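Local atomic coordinates of aeromonas extracellular serine protease (Aeromonas sobria, PDB entry 3HJR), a protein that cleaves peptide bonds after paired basic residues, one of them lysine, as a calcium-binding, kexin-like serine protease that attacks host plasma proteins. Residues Q441-T446 against T460-R465. Residues are numbered along the deposited sequence; the frame is centred on the assembly and turned at random.
Sequences QKINVT and TSSTTR
The side-chain amide of Q441 spans the gap to T464 and R465 and makes both hydrogen bonds that run between the two strands. NE2 of Q441 donates to the backbone O of R465 at 2.9 Å, nearly straight at 177°. NE2 of Q441 also donates to OG1 of T464 at 2.8 Å, more bent at 140°. Both acceptors lie in the amide plane of Q441, as suits a group spending its two N-H bonds on separate partners, which set its rotation. At the carbonyl end the fit is less regular, because NE2 stands well above the plane of the R465 C=O. Q441 reaches this far because its chain is extended beyond CG; OG1 of T464 is held out to meet it by lying anti to the backbone N (chi1 -172°).

Next along, I443 supplies the apolar part. CG1 and CD1 of I443 lie against CB of T464, CG1 at 3.9 Å, and CD1 of I443 also comes 3.5 Å from O of T463. CG2 of I443 rests 3.4 Å from OG of S462, a buried hydroxyl that makes a weak hydrogen bond with NE1 of W588. CG1 of V445 touches OG of S462 from 3.9 Å.

The axes of 441-444 and 460-465 come within 7.8 Å, roughly antiparallel, in the two facing sheets of the P-domain β-sandwich; side chains reach across, with the R465 carbonyl the one backbone hydrogen-bond partner. Strand 436-444 pairs with strand 583-594, whose W588 and L590 touch I443 and T464, while strand 460-466 edges the other sheet, paired with strand 545-553.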
loop_
_atom_site.group_PDB
_atom_site.type_symbol
_atom_site.label_atom_id
_atom_site.label_comp_id
_atom_site.label_asym_id
_atom_site.label_seq_id
_atom_site.Cartn_x
_atom_site.Cartn_y
_atom_site.Cartn_z
ATOM N N GLN A 441 6.889 25.396 -0.721
ATOM C CA GLN A 441 6.779 26.598 0.105
ATOM C C GLN A 441 7.153 26.196 1.515
ATOM O O GLN A 441 6.457 25.393 2.145
ATOM C CB GLN A 441 5.362 27.220 0.076
ATOM C CG GLN A 441 4.982 27.582 -1.358
ATOM C CD GLN A 441 3.818 28.518 -1.539
ATOM O OE1 GLN A 441 3.496 28.838 -2.675
ATOM N NE2 GLN A 441 3.169 28.942 -0.454
ATOM N N LYS A 442 8.248 26.775 2.006
ATOM C CA LYS A 442 8.786 26.474 3.320
ATOM C C LYS A 442 8.542 27.602 4.310
ATOM O O LYS A 442 8.811 28.772 4.014
ATOM C CB LYS A 442 10.295 26.183 3.228
ATOM C CG LYS A 442 10.883 25.715 4.542
ATOM C CD LYS A 442 12.311 25.169 4.361
ATOM C CE LYS A 442 13.144 25.544 5.546
ATOM N NZ LYS A 442 12.783 24.680 6.714
ATOM N N ILE A 443 8.007 27.231 5.474
ATOM C CA ILE A 443 7.807 28.133 6.586
ATOM C C ILE A 443 8.770 27.779 7.718
ATOM O O ILE A 443 8.800 26.651 8.206
ATOM C CB ILE A 443 6.355 28.032 7.123
ATOM C CG1 ILE A 443 5.336 28.359 6.014
ATOM C CG2 ILE A 443 6.217 28.863 8.369
ATOM C CD1 ILE A 443 5.393 29.836 5.527
ATOM N N ASN A 444 9.549 28.758 8.140
ATOM C CA ASN A 444 10.490 28.620 9.246
ATOM C C ASN A 444 9.829 29.231 10.453
ATOM O O ASN A 444 9.700 30.443 10.526
ATOM C CB ASN A 444 11.774 29.360 8.905
ATOM C CG ASN A 444 12.416 28.837 7.655
ATOM O OD1 ASN A 444 12.772 27.663 7.597
ATOM N ND2 ASN A 444 12.570 29.688 6.643
ATOM N N VAL A 445 9.369 28.408 11.392
ATOM C CA VAL A 445 8.542 28.935 12.473
ATOM C C VAL A 445 9.351 29.441 13.673
ATOM O O VAL A 445 10.355 28.845 14.077
ATOM C CB VAL A 445 7.330 28.002 12.888
ATOM C CG1 VAL A 445 7.090 26.840 11.910
ATOM C CG2 VAL A 445 7.398 27.526 14.314
ATOM N N THR A 446 8.903 30.577 14.208
ATOM C CA THR A 446 9.589 31.281 15.291
ATOM C C THR A 446 8.616 31.739 16.378
ATOM O O THR A 446 7.403 31.642 16.229
ATOM C CB THR A 446 10.301 32.527 14.735
ATOM O OG1 THR A 446 9.340 33.367 14.084
ATOM C CG2 THR A 446 11.279 32.171 13.620
ATOM N N THR A 460 -1.268 23.500 17.545
ATOM C CA THR A 460 -0.298 24.466 17.091
ATOM C C THR A 460 -0.392 24.544 15.570
ATOM O O THR A 460 -0.325 23.540 14.899
ATOM C CB THR A 460 1.075 23.977 17.514
ATOM O OG1 THR A 460 1.118 23.922 18.945
ATOM C CG2 THR A 460 2.183 24.931 17.086
ATOM N N SER A 461 -0.590 25.743 15.047
ATOM C CA SER A 461 -0.868 25.924 13.624
ATOM C C SER A 461 0.214 26.751 12.975
ATOM O O SER A 461 0.750 27.695 13.565
ATOM C CB SER A 461 -2.200 26.645 13.455
ATOM O OG SER A 461 -2.128 27.912 14.068
ATOM N N SER A 462 0.487 26.412 11.734
ATOM C CA SER A 462 1.384 27.191 10.899
ATOM C C SER A 462 0.788 27.142 9.518
ATOM O O SER A 462 0.233 26.109 9.129
ATOM C CB SER A 462 2.779 26.581 10.885
ATOM O OG SER A 462 3.672 27.385 10.122
ATOM N N THR A 463 0.916 28.251 8.782
ATOM C CA THR A 463 0.194 28.420 7.540
ATOM C C THR A 463 1.072 28.901 6.405
ATOM O O THR A 463 2.128 29.504 6.604
ATOM C CB THR A 463 -0.970 29.407 7.708
ATOM O OG1 THR A 463 -0.497 30.717 8.098
ATOM C CG2 THR A 463 -1.939 28.962 8.836
ATOM N N THR A 464 0.600 28.635 5.204
ATOM C CA THR A 464 1.195 29.178 3.987
ATOM C C THR A 464 0.138 29.328 2.909
ATOM O O THR A 464 -0.732 28.477 2.782
ATOM C CB THR A 464 2.377 28.300 3.465
ATOM O OG1 THR A 464 3.040 28.963 2.374
ATOM C CG2 THR A 464 1.884 26.972 2.901
ATOM N N ARG A 465 0.226 30.398 2.130
ATOM C CA ARG A 465 -0.751 30.652 1.080
ATOM C C ARG A 465 -0.219 30.228 -0.239
ATOM O O ARG A 465 0.853 30.664 -0.648
ATOM C CB ARG A 465 -1.164 32.125 1.001
ATOM C CG ARG A 465 -2.409 32.354 0.137
ATOM C CD ARG A 465 -3.029 33.736 0.263
ATOM N NE ARG A 465 -4.158 33.878 -0.658
ATOM C CZ ARG A 465 -4.059 34.247 -1.913
ATOM N NH1 ARG A 465 -5.164 34.351 -2.658
ATOM N NH2 ARG A 465 -2.870 34.513 -2.455
#